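Local coordinates for histidine--tRNA ligase (Thermus thermophilus, PDB 1ADY), which catalyses the ATP-dependent attachment of L-histidine to tRNA(His), releasing AMP and diphosphate, and works as a homodimer, at residues Glu81-Met86 and Gln126-Ala131; Val145-Cys150 and Val303-Gly308; Arg204-Lys209 and Ala256-Leu261; Tyr264-Phe269 and Gly285-Gly290. All blocks are in the same frame, centred on the assembly; numbering follows the deposited sequence.

Interaction 1: residues Glu81-Met86 and Gln126-Ala131. With HAM (histidyl-adenosine monophosphate), chain F.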
# COMPACT_ATOMS: atom_id res chain seq x y z
N GLU A 81 -7.08 13.20 2.62
CA GLU A 81 -6.29 13.83 1.57
C GLU A 81 -4.83 13.87 2.03
O GLU A 81 -4.55 13.89 3.22
CB GLU A 81 -6.87 15.22 1.29
CG GLU A 81 -5.90 16.29 0.84
CD GLU A 81 -5.34 17.09 1.99
OE1 GLU A 81 -6.03 17.25 3.02
OE2 GLU A 81 -4.21 17.57 1.87
N GLY A 82 -3.90 13.92 1.07
CA GLY A 82 -2.48 13.90 1.42
C GLY A 82 -1.65 15.14 1.68
O GLY A 82 -0.75 15.11 2.51
N THR A 83 -1.93 16.23 0.98
CA THR A 83 -1.15 17.46 1.13
C THR A 83 -0.81 17.89 2.55
O THR A 83 0.36 18.04 2.90
CB THR A 83 -1.85 18.63 0.46
OG1 THR A 83 -2.38 18.22 -0.79
CG2 THR A 83 -0.88 19.77 0.28
N ALA A 84 -1.84 18.09 3.36
CA ALA A 84 -1.65 18.52 4.74
C ALA A 84 -0.63 17.61 5.42
O ALA A 84 0.32 18.09 6.05
CB ALA A 84 -2.98 18.48 5.47
N ALA A 85 -0.78 16.31 5.22
CA ALA A 85 0.13 15.32 5.81
C ALA A 85 1.55 15.51 5.30
O ALA A 85 2.50 15.51 6.08
CB ALA A 85 -0.36 13.91 5.50
N MET A 86 1.68 15.69 3.99
CA MET A 86 2.99 15.88 3.38
C MET A 86 3.69 17.09 3.99
O MET A 86 4.89 17.07 4.26
CB MET A 86 2.85 16.06 1.87
CG MET A 86 2.32 14.82 1.16
SD MET A 86 3.57 13.53 1.00
CE MET A 86 3.62 13.36 -0.81
N GLN A 126 -5.23 7.36 -4.44
CA GLN A 126 -4.75 8.44 -5.31
C GLN A 126 -3.24 8.59 -5.28
O GLN A 126 -2.59 8.27 -4.28
CB GLN A 126 -5.41 9.77 -4.94
CG GLN A 126 -5.01 10.34 -3.58
CD GLN A 126 -5.70 11.67 -3.25
OE1 GLN A 126 -6.87 11.89 -3.59
NE2 GLN A 126 -4.97 12.56 -2.58
N VAL A 127 -2.68 9.02 -6.40
CA VAL A 127 -1.24 9.27 -6.51
C VAL A 127 -1.10 10.73 -6.14
O VAL A 127 -1.84 11.58 -6.65
CB VAL A 127 -0.73 9.03 -7.95
CG1 VAL A 127 0.72 9.46 -8.08
CG2 VAL A 127 -0.88 7.55 -8.31
N ASN A 128 -0.17 11.04 -5.25
CA ASN A 128 -0.00 12.40 -4.77
C ASN A 128 1.39 12.95 -5.01
O ASN A 128 2.37 12.33 -4.63
CB ASN A 128 -0.32 12.42 -3.27
CG ASN A 128 -0.47 13.82 -2.72
OD1 ASN A 128 -1.59 14.33 -2.58
ND2 ASN A 128 0.65 14.43 -2.34
N TYR A 129 1.46 14.14 -5.61
CA TYR A 129 2.73 14.81 -5.89
C TYR A 129 2.78 16.16 -5.18
O TYR A 129 1.79 16.88 -5.16
CB TYR A 129 2.92 15.02 -7.39
CG TYR A 129 4.07 15.94 -7.71
CD1 TYR A 129 5.39 15.53 -7.55
CD2 TYR A 129 3.84 17.24 -8.15
CE1 TYR A 129 6.46 16.39 -7.82
CE2 TYR A 129 4.89 18.11 -8.43
CZ TYR A 129 6.20 17.68 -8.26
OH TYR A 129 7.24 18.54 -8.53
N GLU A 130 3.97 16.52 -4.68
CA GLU A 130 4.19 17.76 -3.94
C GLU A 130 5.54 18.39 -4.24
O GLU A 130 6.54 17.68 -4.45
CB GLU A 130 4.12 17.45 -2.43
CG GLU A 130 3.06 18.21 -1.65
CD GLU A 130 1.65 18.00 -2.18
OE1 GLU A 130 1.37 18.50 -3.29
OE2 GLU A 130 0.82 17.37 -1.49
N ALA A 131 5.58 19.71 -4.26
CA ALA A 131 6.80 20.48 -4.50
C ALA A 131 6.82 21.58 -3.45
O ALA A 131 6.10 22.58 -3.57
CB ALA A 131 6.80 21.07 -5.91
P HAM F . -9.25 16.63 -4.30
O1P HAM F . -9.87 16.62 -2.96
O2P HAM F . -9.90 17.53 -5.29
O3P HAM F . -7.69 16.95 -4.11
O5' HAM F . -9.31 15.20 -5.01
C5' HAM F . -8.44 14.94 -6.11
C4' HAM F . -8.84 13.68 -6.86
O4' HAM F . -9.08 12.61 -5.92
C3' HAM F . -10.15 13.85 -7.60
O3' HAM F . -10.03 14.46 -8.88
C2' HAM F . -10.54 12.40 -7.78
O2' HAM F . -9.84 11.78 -8.88
C1' HAM F . -10.12 11.78 -6.45
N9 HAM F . -11.20 11.63 -5.45
C8 HAM F . -11.60 12.53 -4.54
N7 HAM F . -12.68 12.10 -3.86
C5 HAM F . -12.90 10.90 -4.40
C6 HAM F . -13.96 10.04 -4.04
N6 HAM F . -14.82 10.39 -3.13
N1 HAM F . -14.00 8.86 -4.68
C2 HAM F . -13.10 8.55 -5.62
N3 HAM F . -12.12 9.38 -5.99
C4 HAM F . -12.01 10.57 -5.36
C HAM F . -6.74 16.71 -3.06
O HAM F . -6.93 15.81 -2.26
CA HAM F . -5.52 17.61 -2.89
N HAM F . -4.85 17.34 -1.63
CB HAM F . -4.53 17.41 -4.06
CG HAM F . -3.30 18.26 -3.94
CD2 HAM F . -2.01 17.92 -3.75
ND1 HAM F . -3.35 19.63 -3.91
CE1 HAM F . -2.14 20.11 -3.68
NE2 HAM F . -1.31 19.09 -3.57

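Interaction 2: residues Val145-Cys150 and Val303-Gly308. With HAM (histidyl-adenosine monophosphate), chain F.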
# COMPACT_ATOMS: atom_id res chain seq x y z
N VAL A 145 2.17 19.85 -15.73
CA VAL A 145 2.76 19.01 -16.76
C VAL A 145 2.87 17.57 -16.29
O VAL A 145 2.50 16.65 -17.02
CB VAL A 145 4.15 19.50 -17.19
CG1 VAL A 145 4.67 18.67 -18.36
CG2 VAL A 145 4.09 20.97 -17.55
N LEU A 146 3.37 17.38 -15.07
CA LEU A 146 3.53 16.04 -14.51
C LEU A 146 2.20 15.30 -14.47
O LEU A 146 2.10 14.18 -14.98
CB LEU A 146 4.15 16.10 -13.12
CG LEU A 146 5.61 16.58 -13.11
CD1 LEU A 146 6.15 16.67 -11.70
CD2 LEU A 146 6.46 15.64 -13.95
N LEU A 147 1.16 15.93 -13.93
CA LEU A 147 -0.16 15.31 -13.87
C LEU A 147 -0.61 14.96 -15.29
O LEU A 147 -1.09 13.85 -15.54
CB LEU A 147 -1.17 16.24 -13.21
CG LEU A 147 -2.64 15.80 -13.24
CD1 LEU A 147 -2.80 14.38 -12.72
CD2 LEU A 147 -3.48 16.77 -12.42
N TYR A 148 -0.42 15.90 -16.20
CA TYR A 148 -0.80 15.71 -17.60
C TYR A 148 -0.06 14.50 -18.17
O TYR A 148 -0.66 13.63 -18.79
CB TYR A 148 -0.48 16.98 -18.40
CG TYR A 148 -0.94 16.92 -19.85
CD1 TYR A 148 -2.30 16.95 -20.17
CD2 TYR A 148 -0.01 16.83 -20.89
CE1 TYR A 148 -2.73 16.89 -21.50
CE2 TYR A 148 -0.43 16.76 -22.23
CZ TYR A 148 -1.79 16.79 -22.52
OH TYR A 148 -2.22 16.71 -23.83
N GLU A 149 1.25 14.43 -17.90
CA GLU A 149 2.08 13.34 -18.40
C GLU A 149 1.71 11.97 -17.84
O GLU A 149 1.68 10.99 -18.58
CB GLU A 149 3.56 13.62 -18.16
CG GLU A 149 4.17 14.53 -19.21
CD GLU A 149 3.96 14.00 -20.62
OE1 GLU A 149 4.66 13.02 -21.00
OE2 GLU A 149 3.10 14.54 -21.35
N CYS A 150 1.42 11.89 -16.55
CA CYS A 150 1.05 10.61 -15.94
C CYS A 150 -0.12 9.99 -16.70
O CYS A 150 -0.09 8.81 -17.06
CB CYS A 150 0.65 10.81 -14.47
SG CYS A 150 2.01 11.28 -13.40
N VAL A 303 3.29 23.51 -4.18
CA VAL A 303 2.34 23.20 -5.24
C VAL A 303 2.31 21.68 -5.37
O VAL A 303 3.26 21.00 -5.00
CB VAL A 303 2.76 23.75 -6.62
CG1 VAL A 303 1.65 24.60 -7.21
CG2 VAL A 303 4.07 24.51 -6.54
N GLY A 304 1.23 21.16 -5.94
CA GLY A 304 1.13 19.72 -6.12
C GLY A 304 -0.23 19.29 -6.64
O GLY A 304 -1.12 20.12 -6.81
N PHE A 305 -0.41 17.99 -6.82
CA PHE A 305 -1.67 17.47 -7.32
C PHE A 305 -1.89 16.07 -6.80
O PHE A 305 -1.05 15.52 -6.09
CB PHE A 305 -1.66 17.45 -8.85
CG PHE A 305 -0.69 16.46 -9.44
CD1 PHE A 305 -1.07 15.14 -9.69
CD2 PHE A 305 0.62 16.84 -9.73
CE1 PHE A 305 -0.17 14.22 -10.22
CE2 PHE A 305 1.53 15.92 -10.26
CZ PHE A 305 1.13 14.61 -10.50
N ALA A 306 -3.03 15.49 -7.17
CA ALA A 306 -3.39 14.14 -6.77
C ALA A 306 -4.52 13.66 -7.67
O ALA A 306 -5.49 14.38 -7.89
CB ALA A 306 -3.84 14.12 -5.33
N PHE A 307 -4.38 12.47 -8.23
CA PHE A 307 -5.42 11.93 -9.09
C PHE A 307 -5.94 10.59 -8.58
O PHE A 307 -5.18 9.77 -8.05
CB PHE A 307 -4.94 11.82 -10.54
CG PHE A 307 -3.84 10.80 -10.76
CD1 PHE A 307 -4.14 9.46 -10.96
CD2 PHE A 307 -2.51 11.20 -10.85
CE1 PHE A 307 -3.14 8.54 -11.25
CE2 PHE A 307 -1.50 10.28 -11.13
CZ PHE A 307 -1.82 8.95 -11.33
N GLY A 308 -7.25 10.38 -8.74
CA GLY A 308 -7.87 9.15 -8.30
C GLY A 308 -7.60 7.99 -9.24
O GLY A 308 -8.06 7.98 -10.39
P HAM F . -9.25 16.63 -4.30
O1P HAM F . -9.87 16.62 -2.96
O2P HAM F . -9.90 17.53 -5.29
O3P HAM F . -7.69 16.95 -4.11
O5' HAM F . -9.31 15.20 -5.01
C5' HAM F . -8.44 14.94 -6.11
C4' HAM F . -8.84 13.68 -6.86
O4' HAM F . -9.08 12.61 -5.92
C3' HAM F . -10.15 13.85 -7.60
O3' HAM F . -10.03 14.46 -8.88
C2' HAM F . -10.54 12.40 -7.78
O2' HAM F . -9.84 11.78 -8.88
C1' HAM F . -10.12 11.78 -6.45
N9 HAM F . -11.20 11.63 -5.45
C8 HAM F . -11.60 12.53 -4.54
N7 HAM F . -12.68 12.10 -3.86
C5 HAM F . -12.90 10.90 -4.40
C6 HAM F . -13.96 10.04 -4.04
N6 HAM F . -14.82 10.39 -3.13
N1 HAM F . -14.00 8.86 -4.68
C2 HAM F . -13.10 8.55 -5.62
N3 HAM F . -12.12 9.38 -5.99
C4 HAM F . -12.01 10.57 -5.36
C HAM F . -6.74 16.71 -3.06
O HAM F . -6.93 15.81 -2.26
CA HAM F . -5.52 17.61 -2.89
N HAM F . -4.85 17.34 -1.63
CB HAM F . -4.53 17.41 -4.06
CG HAM F . -3.30 18.26 -3.94
CD2 HAM F . -2.01 17.92 -3.75
ND1 HAM F . -3.35 19.63 -3.91
CE1 HAM F . -2.14 20.11 -3.68
NE2 HAM F . -1.31 19.09 -3.57

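Interaction 3: residues Arg204-Lys209 and Ala256-Leu261. With HAM (histidyl-adenosine monophosphate), chain F.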
# COMPACT_ATOMS: atom_id res chain seq x y z
N ARG A 204 -17.38 28.58 -1.62
CA ARG A 204 -17.91 27.22 -1.74
C ARG A 204 -19.27 27.17 -2.42
O ARG A 204 -19.57 26.22 -3.15
CB ARG A 204 -17.99 26.57 -0.36
CG ARG A 204 -16.65 26.44 0.31
CD ARG A 204 -16.71 25.53 1.51
NE ARG A 204 -15.37 25.17 1.94
CZ ARG A 204 -14.53 24.42 1.22
NH1 ARG A 204 -14.90 23.93 0.04
NH2 ARG A 204 -13.30 24.19 1.67
N ILE A 205 -20.07 28.21 -2.20
CA ILE A 205 -21.40 28.30 -2.79
C ILE A 205 -21.33 28.26 -4.31
O ILE A 205 -22.33 27.98 -4.97
CB ILE A 205 -22.14 29.56 -2.30
CG1 ILE A 205 -23.63 29.46 -2.62
CG2 ILE A 205 -21.54 30.80 -2.95
CD1 ILE A 205 -24.44 30.61 -2.09
N LEU A 206 -20.16 28.55 -4.86
CA LEU A 206 -19.96 28.52 -6.31
C LEU A 206 -19.88 27.08 -6.78
O LEU A 206 -20.51 26.70 -7.77
CB LEU A 206 -18.66 29.25 -6.68
CG LEU A 206 -18.59 30.76 -6.42
CD1 LEU A 206 -17.18 31.24 -6.65
CD2 LEU A 206 -19.57 31.51 -7.32
N ASP A 207 -19.11 26.28 -6.05
CA ASP A 207 -18.92 24.87 -6.37
C ASP A 207 -19.92 23.93 -5.71
O ASP A 207 -19.62 22.76 -5.51
CB ASP A 207 -17.49 24.44 -6.01
CG ASP A 207 -16.58 24.36 -7.22
OD1 ASP A 207 -16.79 25.11 -8.20
OD2 ASP A 207 -15.64 23.53 -7.19
N SER A 208 -21.09 24.44 -5.35
CA SER A 208 -22.10 23.60 -4.72
C SER A 208 -23.00 22.95 -5.76
O SER A 208 -22.93 23.26 -6.95
CB SER A 208 -22.92 24.40 -3.70
OG SER A 208 -23.60 25.48 -4.30
N LYS A 209 -23.82 22.01 -5.31
CA LYS A 209 -24.75 21.31 -6.19
C LYS A 209 -26.13 21.96 -6.11
O LYS A 209 -26.27 23.09 -5.65
CB LYS A 209 -24.84 19.83 -5.78
CG LYS A 209 -23.53 19.05 -5.91
CD LYS A 209 -23.11 18.90 -7.36
CE LYS A 209 -21.88 18.02 -7.48
NZ LYS A 209 -20.68 18.63 -6.84
N ALA A 256 -13.88 30.50 -12.88
CA ALA A 256 -13.88 30.34 -11.44
C ALA A 256 -13.66 28.88 -11.14
O ALA A 256 -14.58 28.07 -11.24
CB ALA A 256 -15.21 30.82 -10.86
N LEU A 257 -12.42 28.53 -10.83
CA LEU A 257 -12.10 27.16 -10.51
C LEU A 257 -11.97 27.07 -9.00
O LEU A 257 -10.87 27.13 -8.45
CB LEU A 257 -10.80 26.71 -11.17
CG LEU A 257 -10.84 25.40 -11.95
CD1 LEU A 257 -9.43 25.01 -12.36
CD2 LEU A 257 -11.48 24.29 -11.12
N VAL A 258 -13.11 27.03 -8.33
CA VAL A 258 -13.12 26.91 -6.88
C VAL A 258 -12.71 25.47 -6.63
O VAL A 258 -13.21 24.56 -7.29
CB VAL A 258 -14.52 27.18 -6.29
CG1 VAL A 258 -14.53 26.90 -4.80
CG2 VAL A 258 -14.92 28.62 -6.55
N ARG A 259 -11.74 25.27 -5.76
CA ARG A 259 -11.30 23.93 -5.48
C ARG A 259 -12.04 23.46 -4.22
O ARG A 259 -12.70 24.27 -3.55
CB ARG A 259 -9.78 23.92 -5.29
CG ARG A 259 -9.13 22.60 -5.64
CD ARG A 259 -9.21 22.29 -7.11
NE ARG A 259 -9.36 20.85 -7.35
CZ ARG A 259 -8.52 19.91 -6.92
NH1 ARG A 259 -7.44 20.22 -6.21
NH2 ARG A 259 -8.73 18.64 -7.25
N GLY A 260 -11.97 22.17 -3.93
CA GLY A 260 -12.65 21.64 -2.76
C GLY A 260 -11.91 21.79 -1.45
O GLY A 260 -12.35 21.28 -0.42
N LEU A 261 -10.78 22.49 -1.47
CA LEU A 261 -9.98 22.68 -0.26
C LEU A 261 -9.61 24.15 -0.06
O LEU A 261 -9.26 24.84 -1.01
CB LEU A 261 -8.74 21.79 -0.30
CG LEU A 261 -9.03 20.29 -0.48
CD1 LEU A 261 -9.25 19.94 -1.95
CD2 LEU A 261 -7.88 19.47 0.06
P HAM F . -9.25 16.63 -4.30
O1P HAM F . -9.87 16.62 -2.96
O2P HAM F . -9.90 17.53 -5.29
O3P HAM F . -7.69 16.95 -4.11
O5' HAM F . -9.31 15.20 -5.01
C5' HAM F . -8.44 14.94 -6.11
C4' HAM F . -8.84 13.68 -6.86
O4' HAM F . -9.08 12.61 -5.92
C3' HAM F . -10.15 13.85 -7.60
O3' HAM F . -10.03 14.46 -8.88
C2' HAM F . -10.54 12.40 -7.78
O2' HAM F . -9.84 11.78 -8.88
C1' HAM F . -10.12 11.78 -6.45
N9 HAM F . -11.20 11.63 -5.45
C8 HAM F . -11.60 12.53 -4.54
N7 HAM F . -12.68 12.10 -3.86
C5 HAM F . -12.90 10.90 -4.40
C6 HAM F . -13.96 10.04 -4.04
N6 HAM F . -14.82 10.39 -3.13
N1 HAM F . -14.00 8.86 -4.68
C2 HAM F . -13.10 8.55 -5.62
N3 HAM F . -12.12 9.38 -5.99
C4 HAM F . -12.01 10.57 -5.36
C HAM F . -6.74 16.71 -3.06
O HAM F . -6.93 15.81 -2.26
CA HAM F . -5.52 17.61 -2.89
N HAM F . -4.85 17.34 -1.63
CB HAM F . -4.53 17.41 -4.06
CG HAM F . -3.30 18.26 -3.94
CD2 HAM F . -2.01 17.92 -3.75
ND1 HAM F . -3.35 19.63 -3.91
CE1 HAM F . -2.14 20.11 -3.68
NE2 HAM F . -1.31 19.09 -3.57

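Interaction 4: residues Tyr264-Phe269 and Gly285-Gly290. With HAM (histidyl-adenosine monophosphate), chain F.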
# COMPACT_ATOMS: atom_id res chain seq x y z
N TYR A 264 -5.73 26.32 -0.63
CA TYR A 264 -5.29 26.81 -1.94
C TYR A 264 -5.13 28.31 -2.02
O TYR A 264 -5.97 29.08 -1.55
CB TYR A 264 -6.26 26.37 -3.03
CG TYR A 264 -6.14 24.91 -3.36
CD1 TYR A 264 -5.00 24.42 -4.00
CD2 TYR A 264 -7.15 24.01 -3.03
CE1 TYR A 264 -4.87 23.07 -4.30
CE2 TYR A 264 -7.03 22.66 -3.33
CZ TYR A 264 -5.90 22.20 -3.96
OH TYR A 264 -5.80 20.87 -4.26
N VAL A 265 -4.04 28.72 -2.65
CA VAL A 265 -3.72 30.12 -2.86
C VAL A 265 -3.07 30.19 -4.25
O VAL A 265 -2.15 29.42 -4.55
CB VAL A 265 -2.78 30.68 -1.76
CG1 VAL A 265 -1.40 30.07 -1.84
CG2 VAL A 265 -2.70 32.18 -1.85
N ARG A 266 -3.58 31.07 -5.10
CA ARG A 266 -3.07 31.24 -6.45
C ARG A 266 -3.45 30.08 -7.37
O ARG A 266 -4.63 29.74 -7.46
CB ARG A 266 -1.56 31.51 -6.45
CG ARG A 266 -1.20 32.84 -5.81
CD ARG A 266 0.28 33.17 -5.89
NE ARG A 266 0.52 34.52 -5.38
CZ ARG A 266 1.67 35.18 -5.51
NH1 ARG A 266 2.70 34.64 -6.13
NH2 ARG A 266 1.76 36.42 -5.04
N THR A 267 -2.47 29.49 -8.05
CA THR A 267 -2.71 28.41 -9.01
C THR A 267 -3.69 27.32 -8.58
O THR A 267 -3.60 26.79 -7.48
CB THR A 267 -1.39 27.74 -9.41
OG1 THR A 267 -0.38 28.74 -9.63
CG2 THR A 267 -1.58 26.93 -10.69
N ALA A 268 -4.60 26.97 -9.49
CA ALA A 268 -5.60 25.94 -9.25
C ALA A 268 -5.88 25.27 -10.59
O ALA A 268 -6.15 25.95 -11.58
CB ALA A 268 -6.86 26.56 -8.70
N PHE A 269 -5.82 23.94 -10.63
CA PHE A 269 -6.05 23.20 -11.87
C PHE A 269 -6.70 21.83 -11.64
O PHE A 269 -6.66 21.29 -10.53
CB PHE A 269 -4.73 23.01 -12.62
CG PHE A 269 -3.66 22.32 -11.82
CD1 PHE A 269 -2.87 23.03 -10.92
CD2 PHE A 269 -3.44 20.95 -11.97
CE1 PHE A 269 -1.88 22.40 -10.18
CE2 PHE A 269 -2.45 20.31 -11.23
CZ PHE A 269 -1.66 21.04 -10.34
N GLY A 285 -5.28 19.84 -8.29
CA GLY A 285 -4.23 20.35 -7.42
C GLY A 285 -4.12 21.85 -7.51
O GLY A 285 -4.95 22.50 -8.14
N GLY A 286 -3.06 22.39 -6.90
CA GLY A 286 -2.85 23.82 -6.91
C GLY A 286 -1.83 24.23 -5.86
O GLY A 286 -1.29 23.38 -5.14
N ARG A 287 -1.56 25.52 -5.78
CA ARG A 287 -0.60 26.04 -4.82
C ARG A 287 -1.31 26.19 -3.48
O ARG A 287 -2.53 26.36 -3.44
CB ARG A 287 -0.05 27.38 -5.32
CG ARG A 287 1.03 27.99 -4.46
CD ARG A 287 1.83 29.02 -5.23
NE ARG A 287 2.90 28.41 -6.03
CZ ARG A 287 4.06 28.01 -5.53
NH1 ARG A 287 4.32 28.16 -4.23
NH2 ARG A 287 5.00 27.50 -6.33
N TYR A 288 -0.55 26.12 -2.39
CA TYR A 288 -1.16 26.18 -1.06
C TYR A 288 -0.23 26.77 -0.00
O TYR A 288 -0.08 26.22 1.09
CB TYR A 288 -1.61 24.77 -0.64
CG TYR A 288 -0.55 23.71 -0.85
CD1 TYR A 288 0.46 23.51 0.09
CD2 TYR A 288 -0.49 22.98 -2.04
CE1 TYR A 288 1.50 22.62 -0.14
CE2 TYR A 288 0.55 22.09 -2.29
CZ TYR A 288 1.54 21.92 -1.33
OH TYR A 288 2.60 21.07 -1.58
N ASP A 289 0.41 27.87 -0.34
CA ASP A 289 1.33 28.53 0.59
C ASP A 289 0.54 28.90 1.85
O ASP A 289 -0.66 29.19 1.77
CB ASP A 289 1.92 29.79 -0.05
CG ASP A 289 2.57 29.52 -1.42
OD1 ASP A 289 2.61 28.35 -1.87
OD2 ASP A 289 3.03 30.49 -2.05
N GLY A 290 1.18 28.85 3.01
CA GLY A 290 0.48 29.20 4.23
C GLY A 290 -0.02 28.01 5.01
O GLY A 290 -0.15 28.08 6.24
P HAM F . -9.25 16.63 -4.30
O1P HAM F . -9.87 16.62 -2.96
O2P HAM F . -9.90 17.53 -5.29
O3P HAM F . -7.69 16.95 -4.11
O5' HAM F . -9.31 15.20 -5.01
C5' HAM F . -8.44 14.94 -6.11
C4' HAM F . -8.84 13.68 -6.86
O4' HAM F . -9.08 12.61 -5.92
C3' HAM F . -10.15 13.85 -7.60
O3' HAM F . -10.03 14.46 -8.88
C2' HAM F . -10.54 12.40 -7.78
O2' HAM F . -9.84 11.78 -8.88
C1' HAM F . -10.12 11.78 -6.45
N9 HAM F . -11.20 11.63 -5.45
C8 HAM F . -11.60 12.53 -4.54
N7 HAM F . -12.68 12.10 -3.86
C5 HAM F . -12.90 10.90 -4.40
C6 HAM F . -13.96 10.04 -4.04
N6 HAM F . -14.82 10.39 -3.13
N1 HAM F . -14.00 8.86 -4.68
C2 HAM F . -13.10 8.55 -5.62
N3 HAM F . -12.12 9.38 -5.99
C4 HAM F . -12.01 10.57 -5.36
C HAM F . -6.74 16.71 -3.06
O HAM F . -6.93 15.81 -2.26
CA HAM F . -5.52 17.61 -2.89
N HAM F . -4.85 17.34 -1.63
CB HAM F . -4.53 17.41 -4.06
CG HAM F . -3.30 18.26 -3.94
CD2 HAM F . -2.01 17.92 -3.75
ND1 HAM F . -3.35 19.63 -3.91
CE1 HAM F . -2.14 20.11 -3.68
NE2 HAM F . -1.31 19.09 -3.57

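Interaction 1: residues Glu81-Met86 and Gln126-Ala131
Glu130 OE2 is gripped from both segments. Thr83 OG1 gives it a weak hydrogen bond at 3.4 Å. Asn128 ND2 gives a better one at 3.1 Å, with the oxygen close to the amide plane but the donor well above the carboxylate plane. The other oxygen of Glu130, OE1, accepts from NE2 of the histidyl ring of the bound histidyl-adenylate at 2.8 Å. One carboxylate thus serves two sides: OE2 holds the Asn128 amide and, weakly, Thr83, while OE1 takes the ligand imidazole. With an alanine here, the imidazole NE2 and the Asn128 amide would probably lose their acceptor, and that amide would be freer to turn. Thr83 comes at about a right angle to Glu130. Its CG2 is anti to the backbone N, which leaves OG1 (chi1 -42°) directed at the ligand amino group, although the place of that nitrogen in the model is less sure. Tyr263 also bonds to Thr83 OG1. Met86 slides past Asn128 in the opposite sense, and its CE reaches Asn128 ND2 at 3.5 Å. Glu81 caps the turn into helix 83-92 through OE2, which accepts from Ala84 N at 2.8 Å on its syn side. Strand 123-132 belongs to motif 2 of the class II fold; here, with the start of helix 83-92, it lines the histidine pocket of the active site.

Interaction 2: residues Val145-Cys150 and Val303-Gly308
Leu147 CB sits almost exactly over the centre of the Phe305 ring, 3.6 Å from the centroid and 7° off the ring normal. This is a CH-pi contact made by a single helix side chain. Leu147 CG is anti to the backbone N (chi1 172°), which brings CD1 to Phe305 CD1 at 3.6 Å. The same methyl touches Phe307 CD2 at 3.7 Å, so it spans both rings. Cys150 CB follows one helical turn later and meets Phe307 CE2 at 4.0 Å. Leu146 CB adds a contact to Phe305 CE2 at 3.9 Å. Phe307 CD2 lies at the edge of the Phe305 ring. Helix 145-150 runs nearly parallel to strand 303-308, their directions differing by 22°. A serine at Phe305 is likely to open a gap under Leu147 and to leave Phe307 without the ring beside it. Strand 302-308 belongs to motif 3 of the class II fold. Phe269 from the neighbouring hairpin and Tyr129 also meet Phe305. The other side of the strand serves the ligand: Ala306 CB packs on the histidyl CB, and Gly308 N donates to O2' of the ribose at 2.9 Å. No hydrogen bond crosses from helix to strand, so the join rests on apolar packing of buried side chains alone.

Interaction 3: residues Arg204-Lys209 and Ala256-Leu261
Leu206 and Val258 form the tight part of this contact. Their side chains cross at about a right angle, and Leu206 CD1 meets Val258 CG2 at 3.5 Å. The other methyl, CG1, is anti to the backbone N of Val258 (chi1 173°) and turns to Asp207, whose CB lies 4.0 Å from Val258 CG1. Asp207 slides past the valine in the opposite sense, its CG 3.6 Å from Val258 CB, and stands on the solvent side. Arg204 makes a looser approach. Its extended chain brings the guanidinium edge toward Gly260, but NH2 stays 3.7 Å from Gly260 O. The firm partner of Arg204 is Asp262, in a salt bridge. Arg259 points the other way, with O2P of the adenylate phosphate over one face of its guanidinium, while NE is held by Glu270. Residues 257-261 start the LVRGLDYY motif of histidyl-tRNA synthetases. Segment 204-209 lies between the two catalytic regions, consistent with the insertion of this family. It links helix 192-197 to helix 211-220, and Leu206 also touches Tyr175 of helix 169-183. Segment 256-261 runs between strands 251-253 and 267-272 of the large sheet.

Interaction 4: residues Tyr264-Phe269 and Gly285-Gly290
Strands 267-269 and 285-287 run antiparallel, 176° apart in direction, with Phe269 and Gly285 as a hydrogen-bonded pair and Ala268 and Gly286 as a non-hydrogen-bonded one. Phe269 N donates to Gly285 O, and Gly285 N returns a bond to Phe269 O, both at 3.0 Å. Arg287 N donates to Thr267 O, and Val265 N to Arg287 O at 2.9 Å. The ring of Phe269 folds back over its partner strand. Gly285 CA makes a CH-pi contact 4.2 Å from the ring centroid, and Gly285 O lies over a face toward the rim. Tyr264 lies against the glycines, with CE1 by Gly286 N. Gly286 CA lies close to Thr267 O and to the Tyr264 ring, with little room for a side chain. These strands form the hairpin 267-272 and 281-287 of the class II catalytic sheet, and the GGGGRYDG run, which ends the second strand and continues into the turn beyond it, is a signature of histidyl-tRNA synthetases. With CG anti to the carbonyl carbon (chi1 -74°), the Tyr264 ring lies along the glycines and its OH reaches ND1 of the histidyl group, to which it donates at 2.8 Å. Tyr288 CE2 approaches CE1 of the same imidazole at 3.6 Å. Arg287 bends at chi3 (-83°) and bridges to Asp289, NH1 to OD1 at 2.9 Å, on the syn lone pair. Its NH2 forms a second salt bridge, with Asp140. Asp289 also accepts from Gly302 N through OD1, and its CB is met by Val265 CG1 at 3.8 Å.

In the fold
Interactions 1, 2 and 4 are buried and reach one sheet, in which strands 123-132, 302-308 and 281-287 lie side by side. Probable backbone hydrogen bonds join Tyr129 to Phe305 and Gly304 to Gly286. Interaction 3 is only partly buried and brings loops together, about 20 Å between centres from interactions 1 and 2. All four touch the adenylate. The chemistry follows the place: interaction 1 is polar, on the ligand side; interaction 2 is apolar, on the far side of the sheet; interaction 4 is chiefly backbone bonding inside the sheet. Interaction 3 buries a valine between two loops, with the exposed Asp207 beside it, and its Arg259 meets Tyr264 and Gly285 of interaction 4.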